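Local atomic coordinates of D-threo-3-hydroxyaspartate dehydratase (Delftia, PDB entry 3WQC), a protein that catalyses the deamination of D-threo-3-hydroxyaspartate to oxaloacetate and ammonium, using pyridoxal 5'-phosphate and a divalent metal ion as cofactors. Residues I25-M30 and Q382-L387; V58-A63 and V247-D252; V266-L271 and C363-Q368; D13-L18 and C312-R317. All blocks are in the same frame, centred on the assembly; numbering follows the deposited sequence. Where two conformers were deposited one is given.

In the fold
Contacts 2 and 3 are buried, contact 1 is partly buried and contact 4 lies on the surface, its centre about 24 Å from the centre of the chain. Contacts 1 and 3 share one mixed sheet, in which strands 22-26 and 268-278 are neighbours. Contacts 1 and 2 touch through Trp-384, packed on Pro-59 and Val-60. Contact 2 reaches the cofactor phosphate and contact 3 includes a metal ligand, whereas contacts 1 and 4 lie away from both sites. All four join their segments by apolar packing. Polar bonds lie beside it: a cap and an indole bond in contact 1, phosphate binding in contact 2, a buried threonine hydroxyl in contact 3, turn bonds and a salt bridge in contact 4.

Contact 1: I25-M30 and Q382-L387; sequences IDLDRM and QTWERL
Ile-25, Leu-27 and Met-30 converge on one partner, the six-membered ring of Trp-384. Packing is closest where Leu-27 CD2 comes obliquely to 3.5 Å from Trp-384 CH2. Ile-25 crosses the indole at about a right angle and puts CD1 4.1 Å from Trp-384 CE3. Met-30 runs out extended (chi1 -177°, chi2 -167°), which carries its CE to the ring edge, near the ring plane and 4.2 Å from Trp-384 CZ3. The three apolar residues sit where strand 22-26 passes into helix 27-44, and the tryptophan stands on strand 381-385; strand 371-375 pairs with both strands in the mixed sheet of the C-terminal beta domain. Pro-59 and Val-60 of helix 58-66 pack on the same indole. Asp-26 is the N-cap of helix 27-44, its OD1 accepting from Arg-29 N at 3.0 Å from above the carboxylate plane. With an alanine in place of Trp-384, the three apolar ends would probably lose their common partner, a gap would open beside helix 58-66, and Gln-382 OE1 would be left without its indole donor. The pyrrole side is the polar, more open one, toward the exposed Gln-382. There Trp-384 NE1 donates to Gln-382 OE1 at 2.8 Å, a nearly straight bond (165°) lying close to the ring plane, which helps to fix the rotation of the indole.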
loop_
_atom_site.group_PDB
_atom_site.type_symbol
_atom_site.label_atom_id
_atom_site.label_comp_id
_atom_site.label_asym_id
_atom_site.label_seq_id
_atom_site.Cartn_x
_atom_site.Cartn_y
_atom_site.Cartn_z
ATOM N N ILE B 25 16.307 -3.155 -6.030
ATOM C CA ILE B 25 16.839 -1.945 -6.674
ATOM C C ILE B 25 18.072 -2.366 -7.519
ATOM O O ILE B 25 19.044 -2.899 -6.974
ATOM C CB ILE B 25 17.353 -0.919 -5.616
ATOM C CG1 ILE B 25 16.224 -0.428 -4.706
ATOM C CG2 ILE B 25 17.998 0.298 -6.356
ATOM C CD1 ILE B 25 16.804 0.357 -3.502
ATOM N N ASP B 26 18.000 -2.083 -8.835
ATOM C CA ASP B 26 19.157 -2.316 -9.717
ATOM C C ASP B 26 20.110 -1.104 -9.458
ATOM O O ASP B 26 19.786 0.041 -9.843
ATOM C CB ASP B 26 18.673 -2.359 -11.173
ATOM C CG ASP B 26 19.837 -2.468 -12.205
ATOM O OD1 ASP B 26 20.898 -1.848 -12.134
ATOM O OD2 ASP B 26 19.673 -3.221 -13.113
ATOM N N LEU B 27 21.171 -1.312 -8.681
ATOM C CA LEU B 27 22.034 -0.192 -8.261
ATOM C C LEU B 27 22.642 0.549 -9.425
ATOM O O LEU B 27 22.799 1.782 -9.335
ATOM C CB LEU B 27 23.132 -0.623 -7.283
ATOM C CG LEU B 27 22.536 -1.092 -5.921
ATOM C CD1 LEU B 27 23.648 -1.747 -5.117
ATOM C CD2 LEU B 27 21.966 0.176 -5.179
ATOM N N ASP B 28 22.996 -0.135 -10.508
ATOM C CA ASP B 28 23.611 0.579 -11.635
ATOM C C ASP B 28 22.594 1.538 -12.277
ATOM O O ASP B 28 22.947 2.697 -12.604
ATOM C CB ASP B 28 24.176 -0.452 -12.644
ATOM C CG ASP B 28 25.526 -1.168 -12.107
ATOM O OD1 ASP B 28 25.930 -1.157 -10.875
ATOM O OD2 ASP B 28 26.206 -1.778 -12.955
ATOM N N ARG B 29 21.306 1.090 -12.421
ATOM C CA ARG B 29 20.271 2.012 -12.967
ATOM C C ARG B 29 20.010 3.131 -11.986
ATOM O O ARG B 29 19.856 4.297 -12.415
ATOM C CB ARG B 29 18.951 1.291 -13.185
ATOM C CG ARG B 29 19.048 0.332 -14.370
ATOM C CD ARG B 29 17.701 -0.353 -14.608
ATOM N NE ARG B 29 17.760 -1.256 -15.784
ATOM C CZ ARG B 29 16.653 -1.760 -16.356
ATOM N NH1 ARG B 29 15.392 -1.420 -15.945
ATOM N NH2 ARG B 29 16.792 -2.541 -17.411
ATOM N N MET B 30 19.968 2.817 -10.681
ATOM C CA MET B 30 19.716 3.880 -9.640
ATOM C C MET B 30 20.867 4.927 -9.720
ATOM O O MET B 30 20.585 6.178 -9.742
ATOM C CB MET B 30 19.696 3.330 -8.229
ATOM C CG MET B 30 19.377 4.373 -7.165
ATOM S SD MET B 30 19.709 3.797 -5.500
ATOM C CE MET B 30 21.539 3.823 -5.375
ATOM N N GLN B 382 21.911 -6.821 -1.073
ATOM C CA GLN B 382 22.058 -6.430 0.325
ATOM C C GLN B 382 20.753 -5.875 0.785
ATOM O O GLN B 382 20.092 -5.194 -0.009
ATOM C CB GLN B 382 23.105 -5.331 0.411
ATOM C CG GLN B 382 23.580 -5.012 1.784
ATOM C CD GLN B 382 24.768 -4.029 1.705
ATOM O OE1 GLN B 382 24.590 -2.919 1.188
ATOM N NE2 GLN B 382 25.973 -4.453 2.119
ATOM N N THR B 383 20.376 -6.049 2.050
ATOM C CA THR B 383 19.061 -5.590 2.486
ATOM C C THR B 383 19.209 -4.120 2.914
ATOM O O THR B 383 20.063 -3.793 3.778
ATOM C CB THR B 383 18.666 -6.411 3.744
ATOM O OG1 THR B 383 18.511 -7.785 3.364
ATOM C CG2 THR B 383 17.270 -5.894 4.333
ATOM N N TRP B 384 18.380 -3.236 2.329
ATOM C CA TRP B 384 18.367 -1.806 2.655
ATOM C C TRP B 384 17.035 -1.474 3.250
ATOM O O TRP B 384 16.014 -1.407 2.536
ATOM C CB TRP B 384 18.584 -0.977 1.415
ATOM C CG TRP B 384 20.016 -0.966 0.926
ATOM C CD1 TRP B 384 21.108 -1.737 1.386
ATOM C CD2 TRP B 384 20.546 -0.080 -0.102
ATOM N NE1 TRP B 384 22.275 -1.390 0.737
ATOM C CE2 TRP B 384 21.991 -0.380 -0.203
ATOM C CE3 TRP B 384 19.971 0.942 -0.928
ATOM C CZ2 TRP B 384 22.832 0.334 -1.061
ATOM C CZ3 TRP B 384 20.827 1.631 -1.833
ATOM C CH2 TRP B 384 22.241 1.300 -1.891
ATOM N N GLU B 385 16.988 -1.307 4.581
ATOM C CA GLU B 385 15.712 -1.041 5.272
ATOM C C GLU B 385 15.109 0.291 4.803
ATOM O O GLU B 385 15.849 1.219 4.400
ATOM C CB GLU B 385 15.972 -0.992 6.775
ATOM C CG GLU B 385 16.284 -2.403 7.336
ATOM C CD GLU B 385 16.341 -2.388 8.841
ATOM O OE1 GLU B 385 16.037 -1.333 9.465
ATOM O OE2 GLU B 385 16.697 -3.453 9.409
ATOM N N ARG B 386 13.803 0.384 4.911
ATOM C CA ARG B 386 13.146 1.679 4.681
ATOM C C ARG B 386 12.083 1.854 5.729
ATOM O O ARG B 386 11.661 0.894 6.418
ATOM C CB ARG B 386 12.572 1.785 3.257
ATOM C CG ARG B 386 11.539 0.722 2.951
ATOM C CD ARG B 386 10.665 1.216 1.758
ATOM N NE ARG B 386 9.737 2.226 2.270
ATOM C CZ ARG B 386 9.145 3.155 1.484
ATOM N NH1 ARG B 386 8.180 3.955 1.975
ATOM N NH2 ARG B 386 9.546 3.364 0.203
ATOM N N LEU B 387 11.562 3.085 5.856
ATOM C CA LEU B 387 10.616 3.418 6.951
ATOM C C LEU B 387 9.163 3.121 6.518
ATOM O O LEU B 387 8.772 3.366 5.359
ATOM C CB LEU B 387 10.739 4.928 7.145
ATOM C CG LEU B 387 10.069 5.485 8.365
ATOM C CD1 LEU B 387 10.788 4.812 9.547
ATOM C CD2 LEU B 387 10.509 6.987 8.315
#

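Contact 2: V58-A63 and V247-D252; sequences VPVAAA and VYVFFD. With PLP (pyridoxal-5'-phosphate), chain J.
Val-60, in the first turn of helix 58-66, and Val-249, closing the short 3-10 turn 247-249, have the nearest CA atoms of the two segments, 8.4 Å apart. Val-60 carries the helix side of the contact alone, and its two methyls divide the work. CG1, anti to the backbone N (chi1 174°), rests against Val-249 CG2 at 3.7 Å, the two side chains set at a slant. CG2 comes to the edge of the Phe-250 ring, near its plane and 4.1 Å from Phe-250 CZ. One face of that ring is taken by Val-249 itself, whose CG1 stands 3.9 Å above the plane of the Phe-250 ring over its centre; the branched valine thus touches the helix with one methyl and its own neighbour with the other. Tyr-372 adds an edge-to-face ring contact to Phe-250. Both segments belong to the alanine racemase-type TIM barrel of this pyridoxal phosphate enzyme, and the 3-10 turn helps to form the phosphate site. Val-247 N donates to O3P of the cofactor at 3.2 Å and weakly to O1P; Gly-246 N, Tyr-187 OH and Thr-228 OG1 are among the other groups that bind the cofactor. The turn is tied by Val-247 O, which accepts from Phe-250 N at 3.1 Å and from Phe-251 N at 2.8 Å. Further on, Asp-252 is the N-cap of helix 253-258, with OD1 bonded to Met-255 N and OD2 to Ala-362 N.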
loop_
_atom_site.group_PDB
_atom_site.type_symbol
_atom_site.label_atom_id
_atom_site.label_comp_id
_atom_site.label_asym_id
_atom_site.label_seq_id
_atom_site.Cartn_x
_atom_site.Cartn_y
_atom_site.Cartn_z
ATOM N N VAL B 58 17.917 5.161 4.149
ATOM C CA VAL B 58 19.181 5.876 4.457
ATOM C C VAL B 58 20.236 5.674 3.357
ATOM O O VAL B 58 20.801 6.662 2.843
ATOM C CB VAL B 58 19.673 5.546 5.863
ATOM C CG1 VAL B 58 21.094 6.014 6.112
ATOM C CG2 VAL B 58 18.708 6.172 6.877
ATOM N N PRO B 59 20.487 4.421 2.928
ATOM C CA PRO B 59 21.550 4.253 1.906
ATOM C C PRO B 59 21.193 4.845 0.553
ATOM O O PRO B 59 22.074 5.241 -0.208
ATOM C CB PRO B 59 21.745 2.707 1.763
ATOM C CG PRO B 59 20.563 2.085 2.464
ATOM C CD PRO B 59 20.062 3.104 3.497
ATOM N N VAL B 60 19.893 4.933 0.245
ATOM C CA VAL B 60 19.514 5.555 -1.045
ATOM C C VAL B 60 19.757 7.063 -0.937
ATOM O O VAL B 60 20.441 7.657 -1.842
ATOM C CB VAL B 60 18.047 5.339 -1.402
ATOM C CG1 VAL B 60 17.607 6.115 -2.680
ATOM C CG2 VAL B 60 17.769 3.813 -1.589
ATOM N N ALA B 61 19.353 7.711 0.151
ATOM C CA ALA B 61 19.613 9.134 0.329
ATOM C C ALA B 61 21.123 9.376 0.434
ATOM O O ALA B 61 21.602 10.453 0.004
ATOM C CB ALA B 61 18.930 9.614 1.621
ATOM N N ALA B 62 21.886 8.420 1.006
ATOM C CA ALA B 62 23.342 8.617 1.079
ATOM C C ALA B 62 23.927 8.703 -0.312
ATOM O O ALA B 62 24.844 9.471 -0.590
ATOM C CB ALA B 62 24.041 7.482 1.870
ATOM N N ALA B 63 23.458 7.887 -1.241
ATOM C CA ALA B 63 23.919 7.936 -2.630
ATOM C C ALA B 63 23.562 9.261 -3.271
ATOM O O ALA B 63 24.341 9.846 -4.047
ATOM C CB ALA B 63 23.364 6.776 -3.474
ATOM N N VAL B 247 10.905 10.872 -7.239
ATOM C CA VAL B 247 10.633 9.537 -7.848
ATOM C C VAL B 247 11.734 9.229 -8.844
ATOM O O VAL B 247 11.959 8.036 -9.120
ATOM C CB VAL B 247 9.241 9.446 -8.490
ATOM C CG1 VAL B 247 9.106 10.333 -9.766
ATOM C CG2 VAL B 247 8.874 7.977 -8.722
ATOM N N TYR B 248 12.406 10.235 -9.401
ATOM C CA TYR B 248 13.477 10.002 -10.396
ATOM C C TYR B 248 14.524 8.998 -9.917
ATOM O O TYR B 248 15.235 8.426 -10.762
ATOM C CB TYR B 248 14.171 11.360 -10.743
ATOM C CG TYR B 248 15.187 11.712 -9.673
ATOM C CD1 TYR B 248 14.829 12.356 -8.471
ATOM C CD2 TYR B 248 16.569 11.383 -9.835
ATOM C CE1 TYR B 248 15.748 12.613 -7.467
ATOM C CE2 TYR B 248 17.466 11.601 -8.826
ATOM C CZ TYR B 248 17.110 12.268 -7.680
ATOM O OH TYR B 248 18.022 12.530 -6.689
ATOM N N VAL B 249 14.763 8.857 -8.629
ATOM C CA VAL B 249 15.817 8.002 -8.154
ATOM C C VAL B 249 15.620 6.585 -8.708
ATOM O O VAL B 249 16.645 5.893 -9.069
ATOM C CB VAL B 249 15.979 8.069 -6.592
ATOM C CG1 VAL B 249 14.777 7.440 -5.830
ATOM C CG2 VAL B 249 17.288 7.403 -6.116
ATOM N N PHE B 250 14.345 6.163 -8.782
ATOM C CA PHE B 250 14.029 4.860 -9.388
ATOM C C PHE B 250 13.338 4.919 -10.718
ATOM O O PHE B 250 13.445 3.966 -11.533
ATOM C CB PHE B 250 13.136 4.002 -8.423
ATOM C CG PHE B 250 13.763 3.798 -7.049
ATOM C CD1 PHE B 250 15.179 3.585 -6.869
ATOM C CD2 PHE B 250 12.928 3.737 -5.930
ATOM C CE1 PHE B 250 15.723 3.348 -5.581
ATOM C CE2 PHE B 250 13.474 3.468 -4.662
ATOM C CZ PHE B 250 14.853 3.309 -4.479
ATOM N N PHE B 251 12.520 5.955 -10.962
ATOM C CA PHE B 251 11.549 5.990 -12.021
ATOM C C PHE B 251 10.512 4.854 -11.913
ATOM O O PHE B 251 10.589 4.045 -10.963
ATOM C CB PHE B 251 12.184 6.057 -13.471
ATOM C CG PHE B 251 12.880 7.369 -13.740
ATOM C CD1 PHE B 251 12.118 8.558 -13.776
ATOM C CD2 PHE B 251 14.249 7.414 -14.011
ATOM C CE1 PHE B 251 12.723 9.782 -14.148
ATOM C CE2 PHE B 251 14.869 8.651 -14.347
ATOM C CZ PHE B 251 14.082 9.808 -14.423
ATOM N N ASP B 252 9.556 4.851 -12.830
ATOM C CA ASP B 252 8.454 3.912 -12.835
ATOM C C ASP B 252 7.704 4.032 -14.117
ATOM O O ASP B 252 8.131 4.817 -15.025
ATOM C CB ASP B 252 7.573 4.067 -11.566
ATOM C CG ASP B 252 6.936 5.463 -11.461
ATOM O OD1 ASP B 252 6.707 6.068 -12.551
ATOM O OD2 ASP B 252 6.673 5.944 -10.335
HETATM N N1 PLP J . 7.808 18.350 -3.618
HETATM C C2 PLP J . 6.729 17.990 -2.893
HETATM C C2A PLP J . 6.044 18.984 -1.983
HETATM C C3 PLP J . 6.249 16.633 -2.990
HETATM O O3 PLP J . 5.205 16.275 -2.257
HETATM C C4 PLP J . 6.935 15.734 -3.881
HETATM C C4A PLP J . 6.492 14.381 -3.952
HETATM C C5 PLP J . 8.069 16.206 -4.607
HETATM C C6 PLP J . 8.428 17.558 -4.497
HETATM C C5A PLP J . 8.819 15.306 -5.558
HETATM O O4P PLP J . 7.931 14.992 -6.728
HETATM P P PLP J . 8.357 13.752 -7.647
HETATM O O1P PLP J . 9.798 13.988 -7.906
HETATM O O2P PLP J . 7.517 13.935 -8.862
HETATM O O3P PLP J . 8.161 12.495 -6.903
#

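Contact 3: V266-L271 and C363-Q368; sequences VALSVL and CATGAQ
Val-270 and Thr-365 cross obliquely and meet methyl to methyl, Val-270 CG2 lying 3.6 Å from Thr-365 CG2. They join strand 268-278 of the C-terminal beta domain to the short helix 362-366, which packs across one side of that strand. The threonine is turned so that its two branches serve different partners. CG2 is anti to the backbone N and faces the strand, while OG1, beside the backbone N (chi1 -62°), bonds to Met-293 O and weakly to His-361 O. This buried hydroxyl is therefore satisfied away from the valine. Leu-268, two residues before Val-270 and on the same side of the strand, lays CD2 against the helix backbone, 4.3 Å from Gly-366 N and 4.4 Å from Thr-365 CG2, both looser than the valine-threonine touch. Ser-269 points away from the helix, and its OG accepts from Arg-356 NE. Just before the strand, Ala-267 O takes the bond from Asp-26 N, which ties the segment to strand 22-26. Cys-363, directed away from the strand, and His-361, just before the helix, belong to the site of a bound magnesium ion; the Thr-365 side chain lies about 10 Å from a magnesium ion. The helix also meets the second subunit, where Trp-290 of that chain packs on Ala-364. At the end of the segment, Gln-368 N donates to Thr-365 O at 3.0 Å.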
loop_
_atom_site.group_PDB
_atom_site.type_symbol
_atom_site.label_atom_id
_atom_site.label_comp_id
_atom_site.label_asym_id
_atom_site.label_seq_id
_atom_site.Cartn_x
_atom_site.Cartn_y
_atom_site.Cartn_z
ATOM N N VAL B 266 14.033 2.190 -15.317
ATOM C CA VAL B 266 13.299 1.940 -14.074
ATOM C C VAL B 266 14.164 1.017 -13.224
ATOM O O VAL B 266 14.496 -0.114 -13.656
ATOM C CB VAL B 266 11.912 1.344 -14.383
ATOM C CG1 VAL B 266 11.141 0.976 -13.104
ATOM C CG2 VAL B 266 11.051 2.315 -15.192
ATOM N N ALA B 267 14.603 1.533 -12.072
ATOM C CA ALA B 267 15.564 0.849 -11.202
ATOM C C ALA B 267 14.886 -0.073 -10.194
ATOM O O ALA B 267 15.560 -0.833 -9.548
ATOM C CB ALA B 267 16.528 1.882 -10.571
ATOM N N LEU B 268 13.590 0.073 -9.970
ATOM C CA LEU B 268 12.904 -0.718 -8.923
ATOM C C LEU B 268 12.011 -1.743 -9.658
ATOM O O LEU B 268 11.257 -1.394 -10.609
ATOM C CB LEU B 268 11.976 0.211 -8.113
ATOM C CG LEU B 268 11.134 -0.474 -7.032
ATOM C CD1 LEU B 268 12.033 -1.182 -5.990
ATOM C CD2 LEU B 268 10.157 0.557 -6.415
ATOM N N SER B 269 12.118 -3.013 -9.255
ATOM C CA SER B 269 11.235 -4.012 -9.793
ATOM C C SER B 269 10.850 -4.946 -8.628
ATOM O O SER B 269 11.576 -4.990 -7.599
ATOM C CB SER B 269 11.879 -4.862 -10.960
ATOM O OG SER B 269 13.029 -5.551 -10.485
ATOM N N VAL B 270 9.766 -5.689 -8.796
ATOM C CA VAL B 270 9.339 -6.618 -7.726
ATOM C C VAL B 270 9.636 -8.022 -8.287
ATOM O O VAL B 270 9.051 -8.452 -9.301
ATOM C CB VAL B 270 7.865 -6.470 -7.381
ATOM C CG1 VAL B 270 7.379 -7.574 -6.451
ATOM C CG2 VAL B 270 7.635 -5.061 -6.779
ATOM N N LEU B 271 10.448 -8.748 -7.575
ATOM C CA LEU B 271 10.788 -10.154 -7.892
ATOM C C LEU B 271 9.604 -11.015 -7.477
ATOM O O LEU B 271 9.126 -10.861 -6.367
ATOM C CB LEU B 271 12.033 -10.514 -7.057
ATOM C CG LEU B 271 12.673 -11.912 -7.378
ATOM C CD1 LEU B 271 13.281 -11.918 -8.790
ATOM C CD2 LEU B 271 13.711 -12.188 -6.284
ATOM N N CYS B 363 6.894 5.098 -5.626
ATOM C CA CYS B 363 6.722 5.524 -4.212
ATOM C C CYS B 363 5.702 4.589 -3.554
ATOM O O CYS B 363 5.784 4.304 -2.370
ATOM C CB CYS B 363 6.119 6.966 -4.205
ATOM S SG CYS B 363 7.044 8.076 -5.365
ATOM N N ALA B 364 4.653 4.226 -4.321
ATOM C CA ALA B 364 3.556 3.391 -3.747
ATOM C C ALA B 364 4.025 1.954 -3.573
ATOM O O ALA B 364 3.842 1.305 -2.526
ATOM C CB ALA B 364 2.355 3.456 -4.665
ATOM N N THR B 365 4.743 1.396 -4.606
ATOM C CA THR B 365 5.234 -0.018 -4.475
ATOM C C THR B 365 6.274 -0.085 -3.391
ATOM O O THR B 365 6.203 -1.035 -2.557
ATOM C CB THR B 365 5.836 -0.480 -5.822
ATOM O OG1 THR B 365 4.790 -0.449 -6.821
ATOM C CG2 THR B 365 6.517 -1.850 -5.694
ATOM N N GLY B 366 7.197 0.881 -3.285
ATOM C CA GLY B 366 8.271 0.743 -2.291
ATOM C C GLY B 366 7.693 0.675 -0.864
ATOM O O GLY B 366 8.221 -0.041 0.012
ATOM N N ALA B 367 6.598 1.411 -0.613
ATOM C CA ALA B 367 6.062 1.516 0.739
ATOM C C ALA B 367 5.477 0.164 1.233
ATOM O O ALA B 367 5.197 -0.021 2.423
ATOM C CB ALA B 367 4.956 2.581 0.777
ATOM N N GLN B 368 5.233 -0.761 0.298
ATOM C CA GLN B 368 4.723 -2.091 0.680
ATOM C C GLN B 368 5.789 -2.997 1.290
ATOM O O GLN B 368 5.451 -4.069 1.834
ATOM C CB GLN B 368 4.121 -2.761 -0.552
ATOM C CG GLN B 368 2.953 -1.964 -1.157
ATOM C CD GLN B 368 1.819 -1.725 -0.140
ATOM O OE1 GLN B 368 1.747 -0.638 0.532
ATOM N NE2 GLN B 368 0.937 -2.733 0.011
#

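Contact 4: D13-L18 and C312-R317; sequences DTLLTL and CDLQGR
A type I beta turn, Asp-313 to Gly-316, presents Leu-314 to Leu-15 and Leu-16 in the loop between helix 3-11 and strand 22-26, joining two surface loops at the edge of the C-terminal beta domain. Leu-314 extends with CG anti to its backbone N (chi1 -173°), and this turns one methyl of its fork to each of the two leucines. Its CD1 lies 3.9 Å from Leu-15 CB as the two side chains slide past each other in opposite directions. The other methyl, Leu-314 CD2, touches Leu-16 CD2 at 3.6 Å, here with the side chains crossing at about a right angle. Leu-16 is exposed, so this half of the contact faces solvent, whereas the other half borders the sheet, where Leu-271 of strand 268-278 packs against Leu-314. Two arginines of strand 354-358 fasten the backbones: Arg-354 NH1 bonds to Leu-15 O and Leu-18 O, and Arg-356 NH2 to Leu-314 O. Within the turn Gly-316 N reaches Asp-313 O at 2.8 Å, and the positive phi of Gly-316 (89°) would press a CB against the preceding carbonyl. Asp-313 OD1 accepts from Arg-317 N at 3.0 Å from above the carboxylate plane. Its OD2 forms a salt bridge with Arg-317 NH1 at 2.7 Å, lying at the edge of the guanidinium. On the opposing loop Thr-14 makes an ST turn, its OG1 accepting from Leu-16 N at 3.1 Å, while Thr-14 N donates to Thr-17 OG1 at 3.0 Å in a nearly straight bond (164°).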
loop_
_atom_site.group_PDB
_atom_site.type_symbol
_atom_site.label_atom_id
_atom_site.label_comp_id
_atom_site.label_asym_id
_atom_site.label_seq_id
_atom_site.Cartn_x
_atom_site.Cartn_y
_atom_site.Cartn_z
ATOM N N ASP B 13 22.875 -13.525 -0.397
ATOM C CA ASP B 13 21.727 -13.820 -1.288
ATOM C C ASP B 13 21.897 -13.305 -2.692
ATOM O O ASP B 13 22.675 -12.385 -2.946
ATOM C CB ASP B 13 20.412 -13.312 -0.708
ATOM C CG ASP B 13 19.851 -14.274 0.370
ATOM O OD1 ASP B 13 19.496 -15.423 0.083
ATOM O OD2 ASP B 13 19.752 -13.906 1.513
ATOM N N THR B 14 21.154 -13.886 -3.622
ATOM C CA THR B 14 21.063 -13.429 -5.024
ATOM C C THR B 14 19.609 -13.459 -5.395
ATOM O O THR B 14 18.749 -13.780 -4.552
ATOM C CB THR B 14 21.763 -14.431 -5.971
ATOM O OG1 THR B 14 21.026 -15.644 -5.887
ATOM C CG2 THR B 14 23.237 -14.705 -5.542
ATOM N N LEU B 15 19.278 -13.113 -6.635
ATOM C CA LEU B 15 17.874 -13.138 -7.057
ATOM C C LEU B 15 17.308 -14.528 -7.115
ATOM O O LEU B 15 16.090 -14.707 -7.162
ATOM C CB LEU B 15 17.638 -12.431 -8.384
ATOM C CG LEU B 15 18.021 -10.977 -8.414
ATOM C CD1 LEU B 15 17.492 -10.477 -9.734
ATOM C CD2 LEU B 15 17.322 -10.175 -7.316
ATOM N N LEU B 16 18.187 -15.535 -7.094
ATOM C CA LEU B 16 17.708 -16.909 -7.100
ATOM C C LEU B 16 17.386 -17.417 -5.725
ATOM O O LEU B 16 16.665 -18.467 -5.588
ATOM C CB LEU B 16 18.807 -17.822 -7.705
ATOM C CG LEU B 16 18.999 -17.642 -9.203
ATOM C CD1 LEU B 16 20.103 -18.581 -9.632
ATOM C CD2 LEU B 16 17.706 -17.984 -9.929
ATOM N N THR B 17 17.985 -16.813 -4.678
ATOM C CA THR B 17 17.862 -17.365 -3.321
ATOM C C THR B 17 16.904 -16.545 -2.444
ATOM O O THR B 17 16.427 -17.033 -1.445
ATOM C CB THR B 17 19.217 -17.472 -2.569
ATOM O OG1 THR B 17 19.742 -16.147 -2.347
ATOM C CG2 THR B 17 20.199 -18.352 -3.378
ATOM N N LEU B 18 16.605 -15.293 -2.833
ATOM C CA LEU B 18 15.615 -14.497 -2.085
ATOM C C LEU B 18 14.237 -15.165 -2.044
ATOM O O LEU B 18 13.821 -15.830 -3.042
ATOM C CB LEU B 18 15.423 -13.146 -2.797
ATOM C CG LEU B 18 16.550 -12.114 -2.539
ATOM C CD1 LEU B 18 16.329 -10.907 -3.414
ATOM C CD2 LEU B 18 16.750 -11.741 -1.047
ATOM N N CYS B 312 8.981 -8.554 -16.652
ATOM C CA CYS B 312 10.322 -8.664 -17.181
ATOM C C CYS B 312 10.818 -10.038 -16.787
ATOM O O CYS B 312 10.308 -10.674 -15.814
ATOM C CB CYS B 312 11.258 -7.652 -16.492
ATOM S SG CYS B 312 10.711 -5.959 -16.732
ATOM N N ASP B 313 11.831 -10.522 -17.499
ATOM C CA ASP B 313 12.441 -11.788 -17.090
ATOM C C ASP B 313 13.336 -11.585 -15.855
ATOM O O ASP B 313 13.496 -10.425 -15.336
ATOM C CB ASP B 313 13.142 -12.410 -18.288
ATOM C CG ASP B 313 14.309 -11.556 -18.852
ATOM O OD1 ASP B 313 14.871 -10.741 -18.059
ATOM O OD2 ASP B 313 14.699 -11.792 -20.063
ATOM N N LEU B 314 13.960 -12.671 -15.390
ATOM C CA LEU B 314 14.840 -12.610 -14.229
ATOM C C LEU B 314 15.994 -11.644 -14.406
ATOM O O LEU B 314 16.525 -11.101 -13.409
ATOM C CB LEU B 314 15.325 -14.028 -13.865
ATOM C CG LEU B 314 16.125 -14.215 -12.577
ATOM C CD1 LEU B 314 15.373 -13.641 -11.330
ATOM C CD2 LEU B 314 16.384 -15.740 -12.442
ATOM N N GLN B 315 16.401 -11.438 -15.656
ATOM C CA GLN B 315 17.542 -10.583 -15.966
ATOM C C GLN B 315 17.087 -9.124 -16.077
ATOM O O GLN B 315 17.885 -8.182 -16.252
ATOM C CB GLN B 315 18.186 -11.070 -17.258
ATOM C CG GLN B 315 18.874 -12.443 -17.104
ATOM C CD GLN B 315 17.888 -13.634 -17.089
ATOM O OE1 GLN B 315 16.863 -13.643 -17.791
ATOM N NE2 GLN B 315 18.199 -14.652 -16.284
ATOM N N GLY B 316 15.800 -8.917 -15.887
ATOM C CA GLY B 316 15.307 -7.567 -15.794
ATOM C C GLY B 316 14.910 -6.966 -17.145
ATOM O O GLY B 316 14.547 -5.764 -17.232
ATOM N N ARG B 317 14.903 -7.774 -18.180
ATOM C CA ARG B 317 14.511 -7.293 -19.506
ATOM C C ARG B 317 13.011 -7.413 -19.731
ATOM O O ARG B 317 12.375 -8.431 -19.489
ATOM C CB ARG B 317 15.218 -8.036 -20.601
ATOM C CG ARG B 317 16.678 -8.275 -20.417
ATOM C CD ARG B 317 17.137 -8.966 -21.704
ATOM N NE ARG B 317 18.343 -9.748 -21.538
ATOM C CZ ARG B 317 18.354 -11.022 -21.174
ATOM N NH1 ARG B 317 17.238 -11.644 -20.924
ATOM N NH2 ARG B 317 19.493 -11.662 -21.049
#